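Local coordinates for protein pks18 (Mycobacterium tuberculosis, PDB 1TED) that probably extends medium- and long-chain acyl-CoA starters with malonyl-CoA to make tri- and tetraketide alpha-pyrones, as a homodimeric type III polyketide synthase, at residues G41-V46 with F224-A229; A141-F146 with C201-S206. All coordinates share one frame; numbering follows the deposited sequence.

How the contacts relate
Both contacts lie at strand ends of the large mixed sheet of the thiolase fold, their centres about 11 Å apart, and meet where strands 196-204 and 226-236 run antiparallel. Ala229 O and Cys201 N, 2.8 Å apart, probably form a backbone bond between these strands, and Asp226 OD2 probably bonds Ser206 OG at 2.5 Å. In sequence, contact 2 falls between the two segments of contact 1. Both reach the bound myristic acid: contact 1 through Phe224, contact 2 through Ser143, Thr144, Cys205 and Ser206. The side chain of Glu203 lies about 8 Å from that of Cys175, the probable nucleophile, and the side chain of Asp226 about 10 Å from that of His221, a probable substrate-binding residue.

Contact 1. Residues G41-V46 with F224-A229. With MYR (myristic acid), chain E.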
# COMPACT_ATOMS: atom_id res chain seq x y z
N GLY A 41 -1.63 11.40 -18.17
CA GLY A 41 -0.59 10.98 -19.09
C GLY A 41 -0.52 9.50 -19.38
O GLY A 41 -0.92 8.66 -18.58
N THR A 42 0.02 9.18 -20.55
CA THR A 42 0.14 7.79 -20.97
C THR A 42 1.33 7.67 -21.91
O THR A 42 1.85 8.69 -22.38
CB THR A 42 -1.11 7.35 -21.77
OG1 THR A 42 -1.07 7.96 -23.07
CG2 THR A 42 -2.39 7.78 -21.08
N PRO A 43 1.81 6.44 -22.15
CA PRO A 43 2.94 6.32 -23.07
C PRO A 43 2.47 6.82 -24.44
O PRO A 43 1.25 6.92 -24.68
CB PRO A 43 3.26 4.82 -23.06
CG PRO A 43 2.07 4.18 -22.41
CD PRO A 43 1.59 5.19 -21.42
N ARG A 44 3.41 7.14 -25.33
CA ARG A 44 3.09 7.67 -26.64
C ARG A 44 2.55 6.66 -27.65
O ARG A 44 1.79 7.03 -28.55
CB ARG A 44 4.31 8.38 -27.23
N ARG A 45 2.93 5.39 -27.51
CA ARG A 45 2.46 4.38 -28.45
C ARG A 45 0.95 4.19 -28.45
O ARG A 45 0.35 3.85 -27.43
CB ARG A 45 3.14 3.04 -28.16
CG ARG A 45 2.57 1.88 -28.98
CD ARG A 45 3.68 0.90 -29.32
NE ARG A 45 4.59 0.75 -28.19
CZ ARG A 45 5.91 0.68 -28.30
NH1 ARG A 45 6.49 0.75 -29.49
NH2 ARG A 45 6.64 0.57 -27.21
N VAL A 46 0.35 4.40 -29.62
CA VAL A 46 -1.08 4.26 -29.82
C VAL A 46 -1.42 2.93 -30.49
O VAL A 46 -1.06 2.71 -31.65
CB VAL A 46 -1.63 5.40 -30.69
CG1 VAL A 46 -3.09 5.14 -31.03
CG2 VAL A 46 -1.47 6.72 -29.96
N PHE A 224 -7.40 -4.07 -21.01
CA PHE A 224 -6.42 -3.31 -20.24
C PHE A 224 -5.39 -2.48 -21.02
O PHE A 224 -4.83 -2.92 -22.02
CB PHE A 224 -5.73 -4.27 -19.26
CG PHE A 224 -6.66 -4.87 -18.24
CD1 PHE A 224 -8.04 -4.74 -18.37
CD2 PHE A 224 -6.16 -5.56 -17.14
CE1 PHE A 224 -8.91 -5.29 -17.41
CE2 PHE A 224 -7.03 -6.11 -16.17
CZ PHE A 224 -8.40 -5.97 -16.31
N GLY A 225 -5.16 -1.26 -20.54
CA GLY A 225 -4.22 -0.35 -21.16
C GLY A 225 -3.28 0.28 -20.15
O GLY A 225 -3.31 -0.05 -18.97
N ASP A 226 -2.44 1.20 -20.62
CA ASP A 226 -1.44 1.87 -19.78
C ASP A 226 -1.75 3.35 -19.54
O ASP A 226 -2.22 4.05 -20.43
CB ASP A 226 -0.05 1.75 -20.42
CG ASP A 226 0.48 0.32 -20.44
OD1 ASP A 226 -0.30 -0.63 -20.20
OD2 ASP A 226 1.69 0.14 -20.70
N GLY A 227 -1.46 3.84 -18.34
CA GLY A 227 -1.74 5.24 -18.07
C GLY A 227 -1.22 5.73 -16.75
O GLY A 227 -0.80 4.95 -15.90
N CYS A 228 -1.23 7.05 -16.57
CA CYS A 228 -0.77 7.65 -15.33
C CYS A 228 -1.58 8.90 -15.03
O CYS A 228 -2.05 9.58 -15.94
CB CYS A 228 0.71 8.01 -15.45
SG CYS A 228 1.44 8.67 -13.93
N ALA A 229 -1.76 9.18 -13.75
CA ALA A 229 -2.51 10.35 -13.33
C ALA A 229 -2.02 10.77 -11.96
O ALA A 229 -1.60 9.94 -11.15
CB ALA A 229 -4.01 10.06 -13.30
C1 MYR E . -2.46 -6.43 -26.02
O1 MYR E . -2.48 -5.58 -26.91
O2 MYR E . -3.10 -7.48 -26.18
C2 MYR E . -1.65 -6.21 -24.74
C3 MYR E . -2.58 -6.05 -23.54
C4 MYR E . -1.77 -5.79 -22.26
C5 MYR E . -2.69 -5.67 -21.04
C6 MYR E . -3.41 -6.98 -20.72
C7 MYR E . -2.47 -8.08 -20.21
C8 MYR E . -1.89 -7.75 -18.83
C9 MYR E . -2.98 -7.67 -17.76
C10 MYR E . -2.40 -7.21 -16.43
C11 MYR E . -3.49 -7.06 -15.37
C12 MYR E . -2.92 -6.55 -14.05
C13 MYR E . -4.05 -6.34 -13.03
C14 MYR E . -3.50 -5.78 -11.72
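Gly41 O accepts the backbone N-H of Cys228 at 2.6 Å, and Gly41 N returns a bond of 2.9 Å to Cys228 O. This reciprocal pair makes Gly41 and Cys228 a hydrogen-bonded antiparallel pair, the last rung before strand 32-41 gives way to the loop leading to strand 46-48. Cys228 CB stands 3.6 Å from Gly41 O, while its side chain lies on the face covered by Leu116 and Val120 of helix 102-125.

Beyond the rung only van der Waals contacts follow. Thr42 CB lies 3.7 Å from Asp226 O, and its methyl CG2 is 4.0 Å from Gly227 CA. With chi1 at 73° its OG1 sits between the backbone N and the carbonyl carbon, from where it bonds Pro43 O at 3.0 Å within the loop. The proline ring is set roughly perpendicular to the Asp226 side chain, CG lying 3.8 Å from Asp226 CB. Asp226 turns its carboxylate to Ser206 OG and Ala84 N, both bonded to OD2. Further back, the edge of the Phe224 ring meets the myristic acid chain, CD2 lying 3.5 Å from C11. The polar grip across the segments is thus all backbone, the side chains add only van der Waals contact, and the Asp226 carboxylate takes bonds from Ser206 and Ala84 and not from the 41-46 loop.

Contact 2. Residues A141-F146 with C201-S206; sequences ATSTGF and CIELCS. With MYR (myristic acid), chain E.
Glu203 extends toward segment 141-146, running counter to Thr142, and brings OE2 to the backbone N of Ser143, a 2.6 Å bond received on the syn lone pair. Thr144 OG1 approaches the same oxygen on its anti side, 25° out of the carboxylate plane, and donates at 3.1 Å. The side chains of Glu203 and Thr144 meet at a slant; a bend at chi2 (67°) folds the glutamate so that its carboxylate comes to these donors. Thr144 OG1 in turn accepts Leu204 N at 2.9 Å, forming a relay from strand backbone through hydroxyl to carboxylate. With Ser143 N and Thr144 OG1 on OE2 and Ser349 OG on OE1, the carboxylate is restrained in its rotation. A water bonded to Ser143 OG at 2.6 Å lies at a longer 3.3 Å from Glu203 OE1, a weaker link.

Thr142 and Ile202 run alongside each other in the same direction, with OG1 of the threonine 3.2 Å from Ile202 CG2. Thr142 OG1 also donates to Ala141 O, but from above the carbonyl plane, poorly placed off the lone pairs. Ala141 O accepts the better-directed Ile202 N as well, at 3.2 Å, in the parallel ladder that pairs Ala141 with Cys201.

Past the strands, Ser143 O, Thr144 CG2 and Cys205 CB line the myristic acid chain, Thr144 CG2 lying 3.7 Å from C12. Phe109 of helix 102-125 packs on Thr142, Thr144 and Leu204, and Leu116 on Ile202, while Val350 and Ile353 of helix 349-361 pack on Cys201 of strand 196-204.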
# COMPACT_ATOMS: atom_id res chain seq x y z
N ALA A 141 -0.01 4.62 -6.00
CA ALA A 141 -0.84 3.43 -6.16
C ALA A 141 -0.57 2.72 -7.48
O ALA A 141 -0.36 3.36 -8.52
CB ALA A 141 -2.31 3.80 -6.06
N THR A 142 -0.58 1.38 -7.42
CA THR A 142 -0.37 0.54 -8.60
C THR A 142 -0.77 -0.88 -8.26
O THR A 142 -0.80 -1.27 -7.10
CB THR A 142 1.12 0.47 -9.02
OG1 THR A 142 1.71 1.77 -8.93
CG2 THR A 142 1.24 -0.06 -10.45
N SER A 143 -1.05 -1.66 -9.30
CA SER A 143 -1.39 -3.07 -9.15
C SER A 143 -0.68 -3.84 -10.26
O SER A 143 -0.93 -5.02 -10.48
CB SER A 143 -2.90 -3.27 -9.24
OG SER A 143 -3.54 -2.77 -8.07
N THR A 144 0.23 -3.15 -10.96
CA THR A 144 0.97 -3.76 -12.08
C THR A 144 2.49 -3.68 -11.98
O THR A 144 3.18 -3.96 -12.96
CB THR A 144 0.54 -3.11 -13.42
OG1 THR A 144 0.61 -1.68 -13.30
CG2 THR A 144 -0.88 -3.52 -13.80
N GLY A 145 3.02 -3.32 -10.81
CA GLY A 145 4.46 -3.19 -10.64
C GLY A 145 5.11 -4.00 -9.53
O GLY A 145 5.25 -5.20 -9.64
N PHE A 146 5.54 -3.33 -8.46
CA PHE A 146 6.20 -3.97 -7.30
C PHE A 146 7.72 -4.08 -7.44
O PHE A 146 8.23 -5.05 -8.00
CB PHE A 146 5.65 -5.39 -7.01
CG PHE A 146 4.15 -5.49 -6.97
CD1 PHE A 146 3.34 -4.36 -6.82
CD2 PHE A 146 3.53 -6.74 -7.11
CE1 PHE A 146 1.95 -4.47 -6.81
CE2 PHE A 146 2.15 -6.86 -7.10
CZ PHE A 146 1.35 -5.73 -6.95
N CYS A 201 -1.09 7.71 -9.47
CA CYS A 201 -1.57 6.39 -9.86
C CYS A 201 -0.88 6.09 -11.19
O CYS A 201 -0.97 6.87 -12.13
CB CYS A 201 -3.09 6.41 -10.02
SG CYS A 201 -3.98 6.91 -8.52
N ILE A 202 -0.17 4.97 -11.25
CA ILE A 202 0.56 4.60 -12.45
C ILE A 202 0.24 3.14 -12.76
O ILE A 202 0.42 2.26 -11.93
CB ILE A 202 2.09 4.77 -12.23
CG1 ILE A 202 2.87 4.20 -13.41
CG2 ILE A 202 2.51 4.10 -10.93
CD1 ILE A 202 2.92 5.11 -14.63
N GLU A 203 -0.25 2.90 -13.97
CA GLU A 203 -0.62 1.54 -14.31
C GLU A 203 -0.04 1.14 -15.65
O GLU A 203 -0.31 1.77 -16.68
CB GLU A 203 -2.15 1.44 -14.29
CG GLU A 203 -2.70 0.24 -13.53
CD GLU A 203 -2.46 0.27 -12.02
OE1 GLU A 203 -3.05 1.13 -11.33
OE2 GLU A 203 -1.69 -0.57 -11.52
N LEU A 204 0.77 0.09 -15.62
CA LEU A 204 1.42 -0.43 -16.81
C LEU A 204 1.06 -1.88 -17.06
O LEU A 204 1.83 -2.80 -16.72
CB LEU A 204 2.94 -0.30 -16.67
CG LEU A 204 3.58 0.96 -17.25
CD1 LEU A 204 2.79 2.18 -16.84
CD2 LEU A 204 5.03 1.05 -16.77
N CYS A 205 -0.11 -2.10 -17.65
CA CYS A 205 -0.59 -3.43 -17.95
C CYS A 205 0.22 -4.11 -19.07
O CYS A 205 0.56 -5.29 -18.95
CB CYS A 205 -2.07 -3.38 -18.35
SG CYS A 205 -3.21 -2.77 -17.07
N SER A 206 0.51 -3.37 -20.13
CA SER A 206 1.26 -3.91 -21.28
C SER A 206 2.50 -4.69 -20.85
O SER A 206 2.93 -5.61 -21.53
CB SER A 206 1.65 -2.77 -22.24
OG SER A 206 2.63 -1.90 -21.70
C1 MYR E . -2.46 -6.43 -26.02
O1 MYR E . -2.48 -5.58 -26.91
O2 MYR E . -3.10 -7.48 -26.18
C2 MYR E . -1.65 -6.21 -24.74
C3 MYR E . -2.58 -6.05 -23.54
C4 MYR E . -1.77 -5.79 -22.26
C5 MYR E . -2.69 -5.67 -21.04
C6 MYR E . -3.41 -6.98 -20.72
C7 MYR E . -2.47 -8.08 -20.21
C8 MYR E . -1.89 -7.75 -18.83
C9 MYR E . -2.98 -7.67 -17.76
C10 MYR E . -2.40 -7.21 -16.43
C11 MYR E . -3.49 -7.06 -15.37
C12 MYR E . -2.92 -6.55 -14.05
C13 MYR E . -4.05 -6.34 -13.03
C14 MYR E . -3.50 -5.78 -11.72
O HOH W 1 -4.19 -0.36 -8.67